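Local coordinates for protein involved in catabolism of external DNA (Legionella pneumophila subsp. pneumophila, PDB 2OO3), which probably methylates N6 of adenine 2030 in 23S ribosomal RNA, using S-adenosyl-L-methionine as the methyl donor, at residues A[31-37]-A[109-115]; A[38-42]-A[150-156]; A[195-201]-A[235-241]. All blocks are in the same frame, centred on the assembly; numbering follows the deposited sequence. Where two conformers were deposited one is given.

Interaction 1: residues A[31-37]-A[109-115]; sequences THKDKPL and QLRSQDR
Arg-111 reaches from one loop into the carbonyl groups of another, a polar contact between the loops that lead from helices 14-30 and 102-109 into neighbouring parallel strands, 38-41 and 115-119. Its NH1 donates to Lys-33 O at 2.7 Å, almost straight, while NH2 bonds Lys-35 O at 2.9 Å through a more bent geometry (133°). Both donors stand well above the planes of the carbonyls they meet. The guanidinium is aimed by Asp-114, which is held side-on: NE goes to OD2 and NH2 to OD1, each on a syn lone pair, and the NE bond lies in the guanidinium plane. Each carboxylate oxygen serves a second donor, since OD2 also takes Arg-111 N and OD1 takes Leu-37 N at 2.9 Å across the contact. Four bonds thus fix the carboxylate's rotation and link the salt bridge to both backbones. Thr-31 CA lies over one face of the guanidinium and Gln-113 NE2 over the opposite one, both offset toward the rim. That amide is brought back over the turn by chi1 of 69°, with CG between backbone N and carbonyl carbon, and its NE2 meets Asp-34 OD1 at 3.0 Å, the carboxylate and amide planes nearly perpendicular. Beneath the polar layer, Leu-37 CD2 touches Leu-110 CD2 at 3.7 Å, and Leu-30 and Leu-27 of helix 14-30 continue the apolar side. The bond from Arg-115 N to Leu-37 O (2.8 Å) opens the strand pairing, as expected where adjacent alpha-to-beta connections enter the parallel sheet of a Rossmann-like methyltransferase fold.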
# COMPACT_ATOMS: atom_id res chain seq x y z
N THR A 31 -4.21 -14.99 0.94
CA THR A 31 -3.48 -16.25 0.84
C THR A 31 -4.14 -17.37 1.69
O THR A 31 -3.64 -18.51 1.72
CB THR A 31 -1.98 -16.07 1.22
OG1 THR A 31 -1.91 -15.47 2.52
CG2 THR A 31 -1.25 -15.15 0.18
N HIS A 32 -5.25 -17.08 2.36
CA HIS A 32 -5.99 -18.17 3.01
C HIS A 32 -6.59 -19.15 2.02
O HIS A 32 -6.74 -20.33 2.33
CB HIS A 32 -7.11 -17.68 3.89
CG HIS A 32 -6.65 -17.25 5.23
ND1 HIS A 32 -6.40 -18.15 6.24
CD2 HIS A 32 -6.37 -16.02 5.73
CE1 HIS A 32 -6.00 -17.50 7.32
NE2 HIS A 32 -5.98 -16.20 7.04
N LYS A 33 -6.92 -18.64 0.84
CA LYS A 33 -7.48 -19.48 -0.21
C LYS A 33 -6.36 -20.11 -1.01
O LYS A 33 -5.50 -19.40 -1.54
CB LYS A 33 -8.35 -18.67 -1.16
CG LYS A 33 -9.17 -19.57 -2.10
CD LYS A 33 -10.31 -18.82 -2.75
CE LYS A 33 -11.38 -19.77 -3.22
NZ LYS A 33 -10.99 -20.35 -4.51
N ASP A 34 -6.44 -21.44 -1.12
CA ASP A 34 -5.47 -22.23 -1.87
C ASP A 34 -5.86 -22.28 -3.36
O ASP A 34 -6.10 -23.37 -3.94
CB ASP A 34 -5.36 -23.65 -1.29
CG ASP A 34 -4.16 -24.40 -1.82
OD1 ASP A 34 -3.17 -23.73 -2.20
OD2 ASP A 34 -4.20 -25.64 -1.88
N LYS A 35 -5.94 -21.12 -3.96
CA LYS A 35 -6.09 -20.96 -5.40
C LYS A 35 -5.17 -19.78 -5.72
O LYS A 35 -5.05 -18.88 -4.89
CB LYS A 35 -7.54 -20.60 -5.79
CG LYS A 35 -8.55 -21.75 -5.68
CD LYS A 35 -8.36 -22.82 -6.73
CE LYS A 35 -9.33 -24.01 -6.47
NZ LYS A 35 -10.75 -23.88 -7.03
N PRO A 36 -4.53 -19.80 -6.91
CA PRO A 36 -3.59 -18.75 -7.29
C PRO A 36 -4.23 -17.40 -7.27
O PRO A 36 -5.43 -17.25 -7.53
CB PRO A 36 -3.19 -19.12 -8.73
CG PRO A 36 -4.08 -20.20 -9.13
CD PRO A 36 -4.63 -20.85 -7.95
N LEU A 37 -3.40 -16.43 -6.92
CA LEU A 37 -3.76 -15.03 -6.85
C LEU A 37 -2.89 -14.29 -7.86
O LEU A 37 -1.67 -14.54 -7.97
CB LEU A 37 -3.51 -14.50 -5.41
CG LEU A 37 -3.71 -13.02 -5.08
CD1 LEU A 37 -5.20 -12.61 -5.13
CD2 LEU A 37 -3.14 -12.66 -3.70
N GLN A 109 5.15 -12.66 1.38
CA GLN A 109 3.90 -13.28 1.80
C GLN A 109 3.16 -14.15 0.76
O GLN A 109 2.33 -15.01 1.14
CB GLN A 109 2.97 -12.19 2.28
CG GLN A 109 3.17 -11.88 3.77
CD GLN A 109 2.26 -10.77 4.17
OE1 GLN A 109 2.46 -9.64 3.75
NE2 GLN A 109 1.21 -11.09 4.90
N LEU A 110 3.41 -13.91 -0.51
CA LEU A 110 2.74 -14.66 -1.56
C LEU A 110 3.35 -16.05 -1.72
O LEU A 110 4.36 -16.36 -1.09
CB LEU A 110 2.74 -13.87 -2.88
CG LEU A 110 1.75 -12.68 -2.85
CD1 LEU A 110 1.85 -11.86 -4.13
CD2 LEU A 110 0.34 -13.16 -2.69
N ARG A 111 2.71 -16.89 -2.56
CA ARG A 111 3.09 -18.30 -2.67
C ARG A 111 3.64 -18.61 -4.07
O ARG A 111 3.45 -17.83 -5.01
CB ARG A 111 1.87 -19.17 -2.35
CG ARG A 111 1.32 -18.78 -1.01
CD ARG A 111 -0.15 -18.87 -0.88
NE ARG A 111 -0.92 -18.24 -1.95
CZ ARG A 111 -2.21 -18.51 -2.14
NH1 ARG A 111 -2.79 -19.37 -1.30
NH2 ARG A 111 -2.91 -17.96 -3.13
N SER A 112 4.28 -19.77 -4.21
CA SER A 112 4.81 -20.17 -5.50
C SER A 112 3.73 -20.25 -6.56
O SER A 112 4.02 -20.04 -7.74
CB SER A 112 5.53 -21.52 -5.40
OG SER A 112 4.70 -22.48 -4.78
N GLN A 113 2.48 -20.54 -6.16
CA GLN A 113 1.40 -20.64 -7.17
C GLN A 113 0.88 -19.29 -7.68
O GLN A 113 0.12 -19.22 -8.64
CB GLN A 113 0.20 -21.45 -6.62
CG GLN A 113 -0.52 -20.68 -5.51
CD GLN A 113 -1.56 -21.50 -4.82
OE1 GLN A 113 -2.62 -21.78 -5.41
NE2 GLN A 113 -1.30 -21.88 -3.55
N ASP A 114 1.25 -18.21 -7.02
CA ASP A 114 0.65 -16.90 -7.31
C ASP A 114 1.40 -16.28 -8.45
O ASP A 114 2.44 -16.81 -8.89
CB ASP A 114 0.67 -16.00 -6.06
CG ASP A 114 -0.14 -16.60 -4.91
OD1 ASP A 114 -1.23 -17.16 -5.18
OD2 ASP A 114 0.31 -16.52 -3.72
N ARG A 115 0.92 -15.16 -8.97
CA ARG A 115 1.66 -14.48 -10.03
C ARG A 115 1.74 -13.01 -9.72
O ARG A 115 0.69 -12.36 -9.55
CB ARG A 115 0.96 -14.66 -11.39
CG ARG A 115 1.67 -13.99 -12.52
CD ARG A 115 1.17 -14.51 -13.88
NE ARG A 115 -0.26 -14.29 -14.03
CZ ARG A 115 -0.82 -13.32 -14.75
NH1 ARG A 115 -0.08 -12.45 -15.42
NH2 ARG A 115 -2.15 -13.24 -14.79
O HOH W 1 0.81 -15.53 3.45
O HOH W 2 -3.56 -24.26 -6.05

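Interaction 2: residues A[38-42]-A[150-156]; sequences FYLET and LNALLPP
Phe-38 and Pro-156 make the tight end of this contact. The pyrrolidine CB comes to 3.6 Å from ring atom CD2, obliquely to the ring, while Pro-156 CG also meets Phe-38 CB. With CG anti to the backbone N, chi1 of -178° puts the phenyl ring beside Pro-156 and Leu-154, whose CD2 arrives at the ring edge, 4.0 Å from CE2. Further along the strand Leu-40 divides its methyls between two partners: CD2 makes a second close point on Leu-150 CD2 at 3.6 Å, whereas CD1 meets Leu-153 CD1 at 3.9 Å, those two side chains crossing at about a right angle. The side chains that meet are apolar, or offer a methyl in the case of Thr-42, and show how a Rossmann-like sheet receives a flanking helix: alternate residues of strand 38-41, Phe-38 and Leu-40, face helix 146-153 and the residues after it, while Tyr-39 and Glu-41 belong to the other side of the sheet. Thr-42, just past the strand, adds its methyl CG2 to Leu-150 CD2 at 3.9 Å, close to His-43 and Gly-146, both predicted to bind S-adenosyl-L-methionine. The approach of Leu-153 CB to Phe-38 CZ is looser, at 4.2 Å. Leu-153 is partly exposed, and a sulfate ion, probably from the crystallisation liquor, lies about 4 Å from its side chain. Asn-151, Ala-152 and Pro-155, the last after a cis peptide bond, are exposed on the outer side of 150-156.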
# COMPACT_ATOMS: atom_id res chain seq x y z
N PHE A 38 -3.52 -13.40 -8.63
CA PHE A 38 -2.78 -12.42 -9.41
C PHE A 38 -2.50 -11.18 -8.52
O PHE A 38 -3.44 -10.60 -7.95
CB PHE A 38 -3.63 -11.99 -10.61
CG PHE A 38 -2.96 -11.01 -11.53
CD1 PHE A 38 -1.70 -11.27 -12.03
CD2 PHE A 38 -3.62 -9.86 -11.92
CE1 PHE A 38 -1.08 -10.41 -12.90
CE2 PHE A 38 -2.98 -8.95 -12.81
CZ PHE A 38 -1.71 -9.22 -13.27
N TYR A 39 -1.24 -10.78 -8.42
CA TYR A 39 -0.90 -9.61 -7.64
C TYR A 39 -0.34 -8.58 -8.61
O TYR A 39 0.68 -8.83 -9.26
CB TYR A 39 0.12 -9.95 -6.54
CG TYR A 39 0.63 -8.74 -5.82
CD1 TYR A 39 -0.13 -8.14 -4.79
CD2 TYR A 39 1.87 -8.17 -6.14
CE1 TYR A 39 0.33 -7.01 -4.12
CE2 TYR A 39 2.35 -7.02 -5.44
CZ TYR A 39 1.56 -6.46 -4.45
OH TYR A 39 1.98 -5.36 -3.75
N LEU A 40 -1.01 -7.45 -8.73
CA LEU A 40 -0.60 -6.38 -9.67
C LEU A 40 -0.25 -5.08 -8.93
O LEU A 40 -1.09 -4.54 -8.19
CB LEU A 40 -1.72 -6.13 -10.70
CG LEU A 40 -1.59 -4.91 -11.61
CD1 LEU A 40 -0.36 -5.06 -12.51
CD2 LEU A 40 -2.83 -4.81 -12.44
N GLU A 41 0.98 -4.59 -9.14
CA GLU A 41 1.35 -3.25 -8.69
C GLU A 41 1.50 -2.32 -9.85
O GLU A 41 2.25 -2.61 -10.79
CB GLU A 41 2.64 -3.24 -7.88
CG GLU A 41 2.51 -3.73 -6.47
CD GLU A 41 3.84 -3.67 -5.73
OE1 GLU A 41 4.08 -4.44 -4.78
OE2 GLU A 41 4.66 -2.82 -6.13
N THR A 42 0.83 -1.17 -9.78
CA THR A 42 0.88 -0.17 -10.86
C THR A 42 2.13 0.73 -10.74
O THR A 42 2.62 1.27 -11.73
CB THR A 42 -0.41 0.72 -10.81
OG1 THR A 42 -0.63 1.14 -9.45
CG2 THR A 42 -1.68 -0.05 -11.23
N LEU A 150 -3.66 -1.64 -16.22
CA LEU A 150 -4.90 -2.11 -15.62
C LEU A 150 -5.87 -2.67 -16.69
O LEU A 150 -6.42 -3.77 -16.54
CB LEU A 150 -5.56 -0.99 -14.82
CG LEU A 150 -4.90 -0.61 -13.49
CD1 LEU A 150 -5.65 0.53 -12.83
CD2 LEU A 150 -4.86 -1.83 -12.55
N ASN A 151 -6.05 -1.91 -17.77
CA ASN A 151 -6.98 -2.28 -18.81
C ASN A 151 -6.63 -3.60 -19.51
O ASN A 151 -7.51 -4.39 -19.81
CB ASN A 151 -7.08 -1.11 -19.80
CG ASN A 151 -8.08 -1.34 -20.93
OD1 ASN A 151 -7.75 -1.10 -22.12
ND2 ASN A 151 -9.31 -1.77 -20.59
N ALA A 152 -5.34 -3.86 -19.70
CA ALA A 152 -4.87 -5.02 -20.47
C ALA A 152 -4.85 -6.33 -19.69
O ALA A 152 -4.97 -7.42 -20.29
CB ALA A 152 -3.48 -4.75 -21.04
N LEU A 153 -4.68 -6.23 -18.36
CA LEU A 153 -4.34 -7.38 -17.52
C LEU A 153 -5.50 -7.92 -16.72
O LEU A 153 -5.35 -8.95 -16.06
CB LEU A 153 -3.20 -7.04 -16.55
CG LEU A 153 -1.87 -6.62 -17.20
CD1 LEU A 153 -0.88 -6.24 -16.15
CD2 LEU A 153 -1.31 -7.74 -18.07
N LEU A 154 -6.66 -7.25 -16.77
CA LEU A 154 -7.81 -7.64 -15.96
C LEU A 154 -9.02 -7.90 -16.88
O LEU A 154 -9.14 -7.24 -17.92
CB LEU A 154 -8.12 -6.57 -14.90
CG LEU A 154 -7.01 -6.19 -13.91
CD1 LEU A 154 -7.47 -5.05 -13.01
CD2 LEU A 154 -6.60 -7.38 -13.04
N PRO A 155 -9.85 -8.92 -16.56
CA PRO A 155 -9.72 -9.89 -15.47
C PRO A 155 -8.58 -10.88 -15.75
O PRO A 155 -8.36 -11.25 -16.90
CB PRO A 155 -11.06 -10.62 -15.48
CG PRO A 155 -11.54 -10.51 -16.91
CD PRO A 155 -11.04 -9.19 -17.40
N PRO A 156 -7.86 -11.30 -14.70
CA PRO A 156 -6.73 -12.20 -14.91
C PRO A 156 -7.23 -13.63 -15.03
O PRO A 156 -8.30 -13.95 -14.49
CB PRO A 156 -5.90 -12.05 -13.61
CG PRO A 156 -6.89 -11.68 -12.57
CD PRO A 156 -8.06 -10.98 -13.27

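Interaction 3: residues A[195-201]-A[235-241]; sequences CVWYPVV and MTGCGLW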
# COMPACT_ATOMS: atom_id res chain seq x y z
N CYS A 195 -6.78 -1.71 -3.94
CA CYS A 195 -6.30 -0.92 -2.83
C CYS A 195 -5.49 0.25 -3.38
O CYS A 195 -4.42 0.06 -3.96
CB CYS A 195 -5.40 -1.76 -1.93
SG CYS A 195 -4.80 -0.87 -0.50
N VAL A 196 -5.99 1.46 -3.20
CA VAL A 196 -5.26 2.64 -3.71
C VAL A 196 -4.90 3.57 -2.53
O VAL A 196 -5.76 3.88 -1.70
CB VAL A 196 -6.05 3.38 -4.82
CG1 VAL A 196 -7.43 3.81 -4.33
CG2 VAL A 196 -5.26 4.59 -5.41
N TRP A 197 -3.62 3.94 -2.46
CA TRP A 197 -3.11 4.89 -1.49
C TRP A 197 -3.32 6.30 -2.05
O TRP A 197 -3.13 6.54 -3.27
CB TRP A 197 -1.60 4.63 -1.26
CG TRP A 197 -0.99 5.63 -0.30
CD1 TRP A 197 -1.05 5.60 1.09
CD2 TRP A 197 -0.33 6.85 -0.65
NE1 TRP A 197 -0.44 6.73 1.61
CE2 TRP A 197 0.02 7.51 0.57
CE3 TRP A 197 -0.02 7.47 -1.87
CZ2 TRP A 197 0.66 8.74 0.59
CZ3 TRP A 197 0.67 8.68 -1.85
CH2 TRP A 197 1.02 9.30 -0.63
N TYR A 198 -3.61 7.26 -1.16
CA TYR A 198 -3.69 8.67 -1.56
C TYR A 198 -3.18 9.57 -0.43
O TYR A 198 -3.29 9.20 0.75
CB TYR A 198 -5.13 9.03 -1.94
CG TYR A 198 -6.12 8.87 -0.81
CD1 TYR A 198 -6.40 9.91 0.06
CD2 TYR A 198 -6.81 7.65 -0.62
CE1 TYR A 198 -7.34 9.77 1.11
CE2 TYR A 198 -7.73 7.49 0.38
CZ TYR A 198 -7.99 8.55 1.25
OH TYR A 198 -8.91 8.36 2.25
N PRO A 199 -2.61 10.74 -0.78
CA PRO A 199 -2.19 11.69 0.22
C PRO A 199 -3.27 12.70 0.57
O PRO A 199 -4.25 12.86 -0.16
CB PRO A 199 -1.03 12.44 -0.48
CG PRO A 199 -1.41 12.43 -1.93
CD PRO A 199 -2.27 11.19 -2.15
N VAL A 200 -3.06 13.38 1.70
CA VAL A 200 -3.78 14.60 2.04
C VAL A 200 -2.76 15.75 2.05
O VAL A 200 -1.99 15.96 3.02
CB VAL A 200 -4.52 14.49 3.40
CG1 VAL A 200 -5.34 15.79 3.65
CG2 VAL A 200 -5.45 13.29 3.39
N VAL A 201 -2.72 16.44 0.91
CA VAL A 201 -1.83 17.59 0.72
C VAL A 201 -2.71 18.83 0.46
O VAL A 201 -2.47 19.91 1.00
CB VAL A 201 -0.88 17.37 -0.48
CG1 VAL A 201 0.02 18.59 -0.68
CG2 VAL A 201 -0.03 16.10 -0.31
N MET A 235 2.46 16.98 3.13
CA MET A 235 1.49 15.93 3.37
C MET A 235 1.16 15.82 4.85
O MET A 235 1.99 15.36 5.64
CB MET A 235 2.04 14.59 2.83
CG MET A 235 1.08 13.38 2.95
SD MET A 235 1.77 11.85 2.20
CE MET A 235 3.28 11.57 3.02
N THR A 236 -0.04 16.20 5.25
CA THR A 236 -0.35 16.21 6.69
C THR A 236 -1.03 14.91 7.11
O THR A 236 -1.29 14.68 8.30
CB THR A 236 -1.30 17.35 7.00
OG1 THR A 236 -2.42 17.24 6.11
CG2 THR A 236 -0.57 18.69 6.77
N GLY A 237 -1.36 14.09 6.12
CA GLY A 237 -2.05 12.83 6.41
C GLY A 237 -2.12 12.05 5.14
O GLY A 237 -1.68 12.53 4.08
N CYS A 238 -2.69 10.85 5.21
CA CYS A 238 -2.85 10.06 4.00
C CYS A 238 -3.94 9.03 4.23
O CYS A 238 -4.43 8.87 5.35
CB CYS A 238 -1.51 9.38 3.66
SG CYS A 238 -1.10 8.05 4.80
N GLY A 239 -4.30 8.30 3.18
CA GLY A 239 -5.34 7.28 3.35
C GLY A 239 -5.23 6.17 2.36
O GLY A 239 -4.37 6.21 1.45
N LEU A 240 -6.06 5.15 2.55
CA LEU A 240 -6.24 4.11 1.51
C LEU A 240 -7.73 3.84 1.29
O LEU A 240 -8.53 3.88 2.22
CB LEU A 240 -5.45 2.81 1.79
CG LEU A 240 -3.93 3.00 1.93
CD1 LEU A 240 -3.49 3.01 3.40
CD2 LEU A 240 -3.18 1.90 1.20
N TRP A 241 -8.08 3.61 0.03
CA TRP A 241 -9.42 3.29 -0.38
C TRP A 241 -9.39 1.85 -0.89
O TRP A 241 -8.60 1.52 -1.78
CB TRP A 241 -9.89 4.25 -1.48
CG TRP A 241 -11.35 4.03 -1.81
CD1 TRP A 241 -11.89 2.98 -2.50
CD2 TRP A 241 -12.44 4.86 -1.41
NE1 TRP A 241 -13.26 3.11 -2.57
CE2 TRP A 241 -13.62 4.26 -1.90
CE3 TRP A 241 -12.53 6.06 -0.68
CZ2 TRP A 241 -14.90 4.82 -1.69
CZ3 TRP A 241 -13.82 6.62 -0.48
CH2 TRP A 241 -14.97 5.99 -0.97
O HOH W 3 -3.33 19.73 4.37
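A tyrosine ring lies flat across the glycine of the neighbouring strand: Gly-239 CA sits 3.8 Å from the centroid of the Tyr-198 ring, only 20° off its normal, a CH-pi contact over the face. Tyr-198 folds over its partner because CG stands between the backbone N and the carbonyl carbon (chi1 61°), and the lack of a side chain on Gly-239 leaves the ring room against the backbone. The phenol then reaches Glu-224 of the next strand, 220-226, with a hydrogen bond. Beneath the ring the two residues form an antiparallel hydrogen-bonded pair, Tyr-198 N to Gly-239 O at 2.9 Å and Gly-239 N to Tyr-198 O at 2.8 Å. Val-196 and Trp-241 repeat that pattern two residues along. On the other face of the sheet Trp-197 presents its edge to two sulfurs. Its NE1 donates to Cys-238 SG at 3.5 Å, tilted from the ring plane, and Met-235 SD lies in plane beside CZ2 at 3.7 Å, a Met-aromatic contact at the edge. Leu-240 fills the far end, with CD2 against Cys-195 SG at 3.6 Å and CG beside Trp-197 CD1. Lys-19 of helix 14-30 makes a cation-pi contact with the same indole, which touches Asp-166, the predicted proton acceptor. Strand 237-243 runs antiparallel between 193-200 and 220-226, with 270-275 added at the edge: the reversed strand in the 3-2-1-4-5-7-6 order characteristic of class I methyltransferases.

Overall arrangement
Interactions 1 and 2 are continuous, their centres about 15 Å apart: Arg-115 O probably accepts a hydrogen bond from Tyr-39 N (2.7 Å). Interaction 3 lies further across the same sheet as interaction 2, centres about 22 Å and nearest atoms about 7 Å apart; interaction 1 is about 28 Å from it, centre to centre. The side chain of Thr-42 in interaction 2 is about 4 Å from Gly-146, predicted to bind the cofactor, and that of Trp-197 in interaction 3 about 3 Å from that of Asp-166, the predicted proton acceptor. Interaction 1 lies where strands 38-41 and 115-119 begin, though its Gln-109 side chain is about 9 Å from that of His-20, another predicted cofactor residue.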